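Local coordinates for protein aminopeptidase (Aneurinibacillus sp. AM-1, PDB 5IB9) that probably removes single residues from the amino end of peptides as a zinc-dependent exopeptidase of family M28, with a protease-associated domain attached, at residues 132-136 with 137-141; 245-248 with 249-253; 386-389 with 390-394. All coordinates share one frame; numbering follows the deposited sequence.

Overall arrangement
Interaction 1 stands apart: it caps a helix in the protease-associated (PA) domain, with its centre 47 Å from that of interaction 2 and 50 Å from that of interaction 3, on the opposite side of the chain's centre. Interactions 2 and 3 lie in the peptidase domain, where helix 238-256 packs on helix 382-400. Leu-251 CD2 sits 3.7 Å from Gly-393 CA, and Val-247 CG1 lies 3.8 Å from Ala-389 CA. Neither reaches the inhibitor bestatin: the side chain of Val-245 is about 11 Å from it and that of Val-388 about 13 Å. Interaction 3's zincs, on Asp-386, Asp-390 and Thr-13, share no ligand with the pocket zincs of His-228, Asp-240, Glu-273, Asp-301 and His-371.

Interaction 1 of 3, residues 132-136 with 137-141; sequences RNAAK and QGAKA
Ala-134 O is gripped by two backbone donors as helix 127-136 gives way to loop. Ala-139 N donates to Ala-134 O at 3.1 Å, with an N-H...O angle of 150° that marks a sound bond, while Gln-137 N adds a weak bond to Ala-134 O at 3.0 Å. One residue further on, Gly-138 N reaches Ala-135 O at 3.0 Å. Together, the bonds from Ala-139 and Gly-138 define a Schellman motif, confirmed by the positive phi of Gly-138 (102°), where a CB would jam against the preceding carbonyl oxygen. The reversal brings Ala-139 CB to 3.9 Å from Ala-134 CB, an apolar contact of the kind that usually accompanies this cap. Gln-137 folds back along the last turn: with CG beside its own backbone N (chi1 -58°), CG rests 3.5 Å from Asn-133 O. A water also donates to Ala-139 O at 2.7 Å. The end of the Lys-136 chain leads away from the loop, and its NZ hydrogen-bonds Ala-161 O of the second subunit. Amides of the loop thus take up the Ala-134 and Ala-135 carbonyls at the helix end, the water adding only a weak bond to the latter, and the chain is turned into strand 141-145 of the PA domain.

Interaction 2 of 3, residues 245-248 with 249-253; sequences VAVT and LELAR
Helix 238-256 of the M28 peptidase fold holds Val-247 and Leu-251 one turn apart, side by side, with Val-247 CG1 3.9 Å from Leu-251 CD1. Leu-251 CG, beside its own backbone N (chi1 -68°), rests against the preceding turn 3.3 Å from Val-247 O. Val-245 and Leu-249 repeat the pattern more loosely, CG1 to CD1 at 4.1 Å, on a flank covered by Ile-44 and Phe-48 of helix 35-50. The helix makes the crossover of a beta-alpha-beta unit between strands 222-228 and 263-269, and Thr-248 and Leu-251 meet Phe-266 of the latter. Thr-248 OG1 bonds Gly-244 O one turn back and Ser-227 OG. Four successive i,i+4 bonds of 2.9 to 3.0 Å, from Leu-249 N to Val-245 O through Ala-252 N to Thr-248 O, mark regular alpha helix. Arg-253 grips Glu-250 side-on: NE reaches OE1 at 2.9 Å and NH2 reaches OE2 at 2.8 Å, both syn and within 4° of the guanidinium plane. With an alanine in place of Glu-250, Arg-253 would probably lose its salt-bridge mate, and Asp-14 N and Asn-17 ND2 their carboxylate acceptor. Those bonds tie the helix to the segment just beyond Thr-13, a zinc ligand.

Interaction 3 of 3, residues 386-389 with 390-394; sequences DNVA and DIVGS. With ZN (zinc ion), chain D; ZN (zinc ion), chain E.
Two carboxylate oxygens of like charge, Asp-386 OD2 and Asp-390 OD2, lie only 2.9 Å apart, and a zinc ion makes this possible. The zinc of chain D is bound by Asp-386 OD2 at 1.8 Å and by Asp-390 OD2 at 1.9 Å, so the metal probably offsets the repulsion between them. The two carboxylate planes stand nearly perpendicular, 89° apart, each offering one oxygen to the shared ion. Asp-386 does more: its OD1 binds the zinc of chain E at 2.0 Å, so that one carboxylate bridges two metals, and a water bound to both ions forms a second bridge. Thr-13 OG1 is a further ligand of the chain E zinc and also hydrogen-bonds Asp-390 OD1, leaving that carboxylate held at both oxygens. The torsions explain the convergence. Asp-386 sends CG away from its backbone N (chi1 -175°), whereas Asp-390 turns CG back beside its own (chi1 -71°), and the two ends meet one turn apart. Another water donates to Asp-390 OD2 and to Asn-387 OD1, an oxygen that also bonds Ser-335 OG. Ile-391 CD1 meets the outer, oxygen-and-nitrogen side of the Asn-387 amide, tilted out of its plane, 3.5 Å from ND2. On the face toward strand 294-300 the polar groups give way to valines: Val-388 CG1 and Val-392 CG2 run alongside each other at 4.1 Å, near Leu-300. Further along, Asp-390 O accepts from both Ser-394 N and, at 2.8 Å, Ser-394 OG. Two aspartates one turn apart on helix 382-400 chelate one zinc in i,i+4 fashion, and Thr-13 joins Asp-386 on the second: a two-zinc cluster distinct from the inhibitor-bound dizinc centre of this M28 peptidase domain, which is built from His-228, Asp-240, Glu-273, Asp-301 and His-371.

Interaction 1 of 3, residues 132-136 with 137-141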
ATOM      1  N   ARG A 132     -14.194 -15.897  -5.998  1.00 30.43           N
ATOM      2  CA  ARG A 132     -13.013 -16.709  -5.682  1.00 31.65           C
ATOM      3  C   ARG A 132     -13.378 -18.122  -5.168  1.00 31.78           C
ATOM      4  O   ARG A 132     -12.758 -19.113  -5.563  1.00 32.17           O
ATOM      5  CB  ARG A 132     -12.130 -15.983  -4.644  1.00 32.45           C
ATOM      6  CG  ARG A 132     -11.182 -14.929  -5.220  1.00 36.43           C
ATOM      7  CD  ARG A 132     -10.273 -14.396  -4.093  1.00 39.16           C
ATOM      8  NE  ARG A 132     -11.077 -13.620  -3.163  1.00 38.55           N
ATOM      9  CZ  ARG A 132     -11.069 -12.286  -3.092  1.00 42.04           C
ATOM     10  NH1 ARG A 132     -10.251 -11.550  -3.874  1.00 40.89           N
ATOM     11  NH2 ARG A 132     -11.879 -11.677  -2.218  1.00 41.26           N
ATOM     12  N   ASN A 133     -14.400 -18.214  -4.328  1.00 32.87           N
ATOM     13  CA  ASN A 133     -14.840 -19.536  -3.816  1.00 34.04           C
ATOM     14  C   ASN A 133     -15.219 -20.497  -4.958  1.00 33.42           C
ATOM     15  O   ASN A 133     -14.801 -21.664  -4.961  1.00 33.96           O
ATOM     16  CB  ASN A 133     -15.991 -19.399  -2.819  1.00 34.77           C
ATOM     17  CG  ASN A 133     -15.597 -18.638  -1.534  1.00 36.87           C
ATOM     18  OD1 ASN A 133     -16.464 -18.036  -0.879  1.00 38.64           O
ATOM     19  ND2 ASN A 133     -14.294 -18.599  -1.227  1.00 35.67           N
ATOM     20  N   ALA A 134     -15.962 -19.983  -5.945  1.00 31.76           N
ATOM     21  CA  ALA A 134     -16.360 -20.768  -7.149  1.00 30.58           C
ATOM     22  C   ALA A 134     -15.184 -21.100  -8.059  1.00 31.11           C
ATOM     23  O   ALA A 134     -15.054 -22.246  -8.551  1.00 30.73           O
ATOM     24  CB  ALA A 134     -17.487 -20.016  -7.920  1.00 29.76           C
ATOM     25  N   ALA A 135     -14.318 -20.096  -8.289  1.00 31.14           N
ATOM     26  CA  ALA A 135     -13.141 -20.278  -9.120  1.00 33.98           C
ATOM     27  C   ALA A 135     -12.150 -21.297  -8.500  1.00 34.80           C
ATOM     28  O   ALA A 135     -11.490 -22.022  -9.213  1.00 34.97           O
ATOM     29  CB  ALA A 135     -12.442 -18.948  -9.387  1.00 32.75           C
ATOM     30  N   LYS A 136     -12.091 -21.357  -7.178  1.00 37.62           N
ATOM     31  CA  LYS A 136     -11.182 -22.299  -6.478  1.00 39.16           C
ATOM     32  C   LYS A 136     -11.648 -23.731  -6.769  1.00 40.32           C
ATOM     33  O   LYS A 136     -10.839 -24.670  -6.730  1.00 41.41           O
ATOM     34  CB  LYS A 136     -11.170 -22.000  -4.950  1.00 40.14           C
ATOM     35  CG  LYS A 136     -10.095 -22.744  -4.110  1.00 42.89           C
ATOM     36  CD  LYS A 136      -8.797 -21.931  -3.978  1.00 45.90           C
ATOM     37  CE  LYS A 136      -7.592 -22.791  -3.550  1.00 47.71           C
ATOM     38  NZ  LYS A 136      -6.316 -22.270  -4.187  1.00 45.06           N
ATOM     39  N   GLN A 137     -12.950 -23.885  -7.083  1.00 40.18           N
ATOM     40  CA  GLN A 137     -13.545 -25.185  -7.413  1.00 39.75           C
ATOM     41  C   GLN A 137     -13.575 -25.464  -8.914  1.00 38.41           C
ATOM     42  O   GLN A 137     -14.025 -26.517  -9.334  1.00 40.07           O
ATOM     43  CB  GLN A 137     -14.930 -25.327  -6.790  1.00 39.99           C
ATOM     44  CG  GLN A 137     -14.912 -25.181  -5.279  1.00 42.38           C
ATOM     45  CD  GLN A 137     -14.016 -26.241  -4.637  1.00 50.51           C
ATOM     46  OE1 GLN A 137     -14.402 -27.416  -4.546  1.00 53.07           O
ATOM     47  NE2 GLN A 137     -12.806 -25.845  -4.225  1.00 48.74           N
ATOM     48  N   GLY A 138     -13.059 -24.544  -9.718  1.00 36.21           N
ATOM     49  CA  GLY A 138     -12.919 -24.790 -11.146  1.00 34.50           C
ATOM     50  C   GLY A 138     -13.975 -24.139 -12.024  1.00 31.37           C
ATOM     51  O   GLY A 138     -13.946 -24.263 -13.226  1.00 33.39           O
ATOM     52  N   ALA A 139     -14.880 -23.395 -11.409  1.00 32.29           N
ATOM     53  CA  ALA A 139     -15.843 -22.603 -12.186  1.00 30.11           C
ATOM     54  C   ALA A 139     -15.111 -21.772 -13.223  1.00 29.58           C
ATOM     55  O   ALA A 139     -14.085 -21.178 -12.928  1.00 30.64           O
ATOM     56  CB  ALA A 139     -16.693 -21.728 -11.293  1.00 29.16           C
ATOM     57  N   LYS A 140     -15.622 -21.722 -14.432  1.00 28.89           N
ATOM     58  CA  LYS A 140     -15.027 -20.890 -15.508  1.00 28.57           C
ATOM     59  C   LYS A 140     -15.685 -19.511 -15.648  1.00 26.71           C
ATOM     60  O   LYS A 140     -15.137 -18.582 -16.301  1.00 25.76           O
ATOM     61  CB  LYS A 140     -15.069 -21.600 -16.859  1.00 30.31           C
ATOM     62  CG  LYS A 140     -14.222 -22.886 -16.995  1.00 34.92           C
ATOM     63  CD  LYS A 140     -12.974 -22.888 -16.131  1.00 40.54           C
ATOM     64  CE  LYS A 140     -12.186 -24.233 -16.224  1.00 44.47           C
ATOM     65  NZ  LYS A 140     -11.266 -24.523 -15.035  1.00 48.22           N
ATOM     66  N   ALA A 141     -16.850 -19.366 -15.025  1.00 25.10           N
ATOM     67  CA  ALA A 141     -17.511 -18.081 -14.923  1.00 23.02           C
ATOM     68  C   ALA A 141     -18.538 -18.147 -13.812  1.00 20.63           C
ATOM     69  O   ALA A 141     -18.905 -19.226 -13.346  1.00 19.55           O
ATOM     70  CB  ALA A 141     -18.165 -17.692 -16.263  1.00 23.98           C
TER
HETATM   71  O   HOH W   1     -11.400 -21.561 -12.607  1.00 36.25           O

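Interaction 2 of 3, residues 245-248 with 249-253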
ATOM      1  N   VAL A 245     -15.741  18.980  -1.279  1.00  8.42           N
ATOM      2  CA  VAL A 245     -14.491  19.704  -1.650  1.00  8.46           C
ATOM      3  C   VAL A 245     -14.724  21.200  -1.431  1.00  8.57           C
ATOM      4  O   VAL A 245     -13.832  21.878  -0.864  1.00  9.33           O
ATOM      5  CB  VAL A 245     -14.169  19.440  -3.087  1.00  9.78           C
ATOM      6  CG1 VAL A 245     -13.006  20.424  -3.491  1.00 10.15           C
ATOM      7  CG2 VAL A 245     -13.708  17.963  -3.287  1.00  9.80           C
ATOM      8  N   ALA A 246     -15.905  21.673  -1.858  1.00 10.21           N
ATOM      9  CA  ALA A 246     -16.163  23.086  -1.706  1.00  9.89           C
ATOM     10  C   ALA A 246     -16.216  23.575  -0.256  1.00  8.09           C
ATOM     11  O   ALA A 246     -15.695  24.647   0.114  1.00 11.28           O
ATOM     12  CB  ALA A 246     -17.536  23.436  -2.367  1.00 10.72           C
ATOM     13  N   VAL A 247     -16.819  22.728   0.622  1.00 10.00           N
ATOM     14  CA  VAL A 247     -16.811  23.056   2.103  1.00  9.11           C
ATOM     15  C   VAL A 247     -15.398  22.953   2.686  1.00  8.92           C
ATOM     16  O   VAL A 247     -14.990  23.765   3.464  1.00 11.17           O
ATOM     17  CB  VAL A 247     -17.788  22.144   2.877  1.00  9.04           C
ATOM     18  CG1 VAL A 247     -17.793  22.471   4.383  1.00 11.41           C
ATOM     19  CG2 VAL A 247     -19.224  22.378   2.291  1.00 13.87           C
ATOM     20  N   THR A 248     -14.629  21.977   2.216  1.00  8.80           N
ATOM     21  CA  THR A 248     -13.237  21.798   2.662  1.00  8.91           C
ATOM     22  C   THR A 248     -12.401  23.069   2.319  1.00 10.30           C
ATOM     23  O   THR A 248     -11.753  23.595   3.207  1.00  9.79           O
ATOM     24  CB  THR A 248     -12.606  20.559   2.057  1.00  9.05           C
ATOM     25  OG1 THR A 248     -13.319  19.391   2.505  1.00  9.13           O
ATOM     26  CG2 THR A 248     -11.118  20.381   2.565  1.00  9.86           C
ATOM     27  N   LEU A 249     -12.506  23.529   1.077  1.00  9.30           N
ATOM     28  CA  LEU A 249     -11.773  24.739   0.627  1.00  9.29           C
ATOM     29  C   LEU A 249     -12.260  25.940   1.403  1.00  9.65           C
ATOM     30  O   LEU A 249     -11.452  26.701   1.859  1.00 11.62           O
ATOM     31  CB  LEU A 249     -11.969  24.903  -0.892  1.00 10.48           C
ATOM     32  CG  LEU A 249     -11.205  23.979  -1.780  1.00  9.86           C
ATOM     33  CD1 LEU A 249     -11.612  24.262  -3.228  1.00 11.73           C
ATOM     34  CD2 LEU A 249      -9.679  24.259  -1.613  1.00 13.01           C
ATOM     35  N   GLU A 250     -13.592  26.054   1.517  1.00 10.39           N
ATOM     36  CA  GLU A 250     -14.126  27.253   2.141  1.00 11.83           C
ATOM     37  C   GLU A 250     -13.697  27.314   3.617  1.00 12.25           C
ATOM     38  O   GLU A 250     -13.380  28.384   4.176  1.00 11.94           O
ATOM     39  CB  GLU A 250     -15.603  27.384   1.887  1.00 10.96           C
ATOM     40  CG  GLU A 250     -16.202  28.694   2.539  1.00 13.04           C
ATOM     41  CD  GLU A 250     -15.646  30.045   2.073  1.00 15.77           C
ATOM     42  OE1 GLU A 250     -14.859  30.179   1.108  1.00 15.58           O
ATOM     43  OE2 GLU A 250     -16.017  31.012   2.794  1.00 14.49           O
ATOM     44  N   LEU A 251     -13.742  26.185   4.336  1.00 11.13           N
ATOM     45  CA  LEU A 251     -13.342  26.218   5.708  1.00  9.75           C
ATOM     46  C   LEU A 251     -11.833  26.486   5.786  1.00  8.89           C
ATOM     47  O   LEU A 251     -11.356  27.161   6.752  1.00 11.50           O
ATOM     48  CB  LEU A 251     -13.674  24.903   6.503  1.00  9.83           C
ATOM     49  CG  LEU A 251     -15.216  24.802   6.637  1.00  8.61           C
ATOM     50  CD1 LEU A 251     -15.484  23.480   7.302  1.00 10.73           C
ATOM     51  CD2 LEU A 251     -15.826  25.936   7.451  1.00 11.93           C
ATOM     52  N   ALA A 252     -11.035  25.971   4.812  1.00  9.45           N
ATOM     53  CA  ALA A 252      -9.597  26.358   4.883  1.00  9.77           C
ATOM     54  C   ALA A 252      -9.462  27.896   4.689  1.00 12.07           C
ATOM     55  O   ALA A 252      -8.650  28.445   5.362  1.00 12.45           O
ATOM     56  CB  ALA A 252      -8.848  25.677   3.756  1.00 10.45           C
ATOM     57  N   ARG A 253     -10.250  28.538   3.826  1.00 12.18           N
ATOM     58  CA  ARG A 253     -10.144  29.984   3.654  1.00 13.53           C
ATOM     59  C   ARG A 253     -10.571  30.641   4.921  1.00 12.45           C
ATOM     60  O   ARG A 253      -9.891  31.559   5.448  1.00 13.23           O
ATOM     61  CB  ARG A 253     -11.053  30.356   2.547  1.00 11.05           C
ATOM     62  CG  ARG A 253     -10.882  31.883   2.176  1.00 12.56           C
ATOM     63  CD  ARG A 253     -11.922  32.345   1.148  1.00 14.25           C
ATOM     64  NE  ARG A 253     -13.186  32.485   1.853  1.00 15.13           N
ATOM     65  CZ  ARG A 253     -13.507  33.457   2.690  1.00 16.07           C
ATOM     66  NH1 ARG A 253     -12.655  34.489   2.830  1.00 18.42           N
ATOM     67  NH2 ARG A 253     -14.691  33.387   3.367  1.00 17.35           N
TER

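Interaction 3 of 3, residues 386-389 with 390-394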
ATOM      1  N   ASP A 386     -23.856  26.292   3.175  1.00 13.05           N
ATOM      2  CA  ASP A 386     -23.507  27.199   4.181  1.00 12.50           C
ATOM      3  C   ASP A 386     -23.746  26.597   5.593  1.00 10.84           C
ATOM      4  O   ASP A 386     -22.952  26.867   6.512  1.00 12.75           O
ATOM      5  CB  ASP A 386     -24.329  28.525   4.040  1.00 13.77           C
ATOM      6  CG  ASP A 386     -23.875  29.602   5.051  1.00 15.28           C
ATOM      7  OD1 ASP A 386     -22.818  30.244   4.882  1.00 14.66           O
ATOM      8  OD2 ASP A 386     -24.600  29.799   6.159  1.00 17.95           O
ATOM      9  N   ASN A 387     -24.862  25.856   5.773  1.00 11.39           N
ATOM     10  CA  ASN A 387     -25.155  25.346   7.083  1.00 11.99           C
ATOM     11  C   ASN A 387     -24.120  24.294   7.459  1.00 12.20           C
ATOM     12  O   ASN A 387     -23.712  24.263   8.617  1.00 10.85           O
ATOM     13  CB  ASN A 387     -26.530  24.681   6.994  1.00 14.96           C
ATOM     14  CG  ASN A 387     -26.948  24.054   8.355  1.00 14.97           C
ATOM     15  OD1 ASN A 387     -27.014  24.779   9.374  1.00 18.07           O
ATOM     16  ND2 ASN A 387     -27.111  22.807   8.381  1.00 12.06           N
ATOM     17  N   VAL A 388     -23.715  23.455   6.492  1.00 12.18           N
ATOM     18  CA  VAL A 388     -22.693  22.431   6.821  1.00 11.38           C
ATOM     19  C   VAL A 388     -21.381  23.109   7.142  1.00 11.16           C
ATOM     20  O   VAL A 388     -20.643  22.752   8.096  1.00 10.70           O
ATOM     21  CB  VAL A 388     -22.571  21.398   5.718  1.00 11.33           C
ATOM     22  CG1 VAL A 388     -21.344  20.415   5.978  1.00 15.24           C
ATOM     23  CG2 VAL A 388     -23.869  20.665   5.651  1.00 10.74           C
ATOM     24  N   ALA A 389     -21.002  24.104   6.345  1.00 10.31           N
ATOM     25  CA  ALA A 389     -19.793  24.806   6.661  1.00  9.60           C
ATOM     26  C   ALA A 389     -19.898  25.486   8.033  1.00 11.09           C
ATOM     27  O   ALA A 389     -18.901  25.450   8.796  1.00 10.71           O
ATOM     28  CB  ALA A 389     -19.567  25.885   5.527  1.00 11.17           C
ATOM     29  N   ASP A 390     -21.065  26.091   8.389  1.00 10.05           N
ATOM     30  CA  ASP A 390     -21.115  26.705   9.740  1.00 10.37           C
ATOM     31  C   ASP A 390     -20.964  25.665  10.817  1.00 10.78           C
ATOM     32  O   ASP A 390     -20.303  25.881  11.807  1.00 10.28           O
ATOM     33  CB  ASP A 390     -22.501  27.409   9.852  1.00 12.26           C
ATOM     34  CG  ASP A 390     -22.612  28.605   9.031  1.00 14.12           C
ATOM     35  OD1 ASP A 390     -21.629  29.191   8.616  1.00 14.93           O
ATOM     36  OD2 ASP A 390     -23.783  28.967   8.793  1.00 13.02           O
ATOM     37  N   ILE A 391     -21.659  24.510  10.713  1.00 10.80           N
ATOM     38  CA  ILE A 391     -21.635  23.491  11.768  1.00 11.04           C
ATOM     39  C   ILE A 391     -20.213  22.821  11.877  1.00  8.51           C
ATOM     40  O   ILE A 391     -19.631  22.697  12.985  1.00 11.32           O
ATOM     41  CB  ILE A 391     -22.714  22.496  11.568  1.00 11.13           C
ATOM     42  CG1 ILE A 391     -24.115  23.085  11.900  1.00 12.85           C
ATOM     43  CG2 ILE A 391     -22.514  21.235  12.422  1.00 13.04           C
ATOM     44  CD1 ILE A 391     -25.317  22.295  11.341  1.00 13.66           C
ATOM     45  N   VAL A 392     -19.684  22.373  10.728  1.00 10.14           N
ATOM     46  CA  VAL A 392     -18.394  21.670  10.731  1.00  9.79           C
ATOM     47  C   VAL A 392     -17.317  22.713  11.140  1.00  9.95           C
ATOM     48  O   VAL A 392     -16.433  22.391  11.895  1.00 10.49           O
ATOM     49  CB  VAL A 392     -18.162  20.952   9.416  1.00 11.14           C
ATOM     50  CG1 VAL A 392     -16.689  20.415   9.338  1.00 11.36           C
ATOM     51  CG2 VAL A 392     -19.082  19.788   9.331  1.00 12.69           C
ATOM     52  N   GLY A 393     -17.406  23.884  10.550  1.00 10.40           N
ATOM     53  CA  GLY A 393     -16.353  24.852  10.922  1.00 10.22           C
ATOM     54  C   GLY A 393     -16.419  25.229  12.391  1.00 10.40           C
ATOM     55  O   GLY A 393     -15.355  25.416  13.002  1.00 11.19           O
ATOM     56  N   SER A 394     -17.635  25.452  12.930  1.00 10.25           N
ATOM     57  CA  SER A 394     -17.735  25.749  14.395  1.00 10.62           C
ATOM     58  C   SER A 394     -17.322  24.601  15.276  1.00 11.64           C
ATOM     59  O   SER A 394     -16.727  24.860  16.330  1.00 13.38           O
ATOM     60  CB  SER A 394     -19.166  26.154  14.760  1.00 12.71           C
ATOM     61  OG  SER A 394     -19.428  27.379  14.000  1.00 13.60           O
TER
HETATM   62 ZN    ZN D1003     -24.302  30.540   7.760  1.00 16.35          ZN
HETATM   63 ZN    ZN E1004     -22.071  31.907   5.641  1.00 15.18          ZN
HETATM   64  O   HOH W   2     -26.234  27.692   9.768  1.00 20.59           O
HETATM   65  O   HOH W   3     -23.233  31.986   7.404  1.00 15.24           O
HETATM   66  O   HOH W   4     -26.284  31.115   8.141  1.00 16.40           O
HETATM   67  O   HOH W   5     -25.896  31.349   9.362  1.00 19.65           O
HETATM   68  O   HOH W   6     -23.413  32.990   4.504  1.00 16.06           O
HETATM   69  O   HOH W   7     -21.245  33.893   6.242  1.00 16.34           O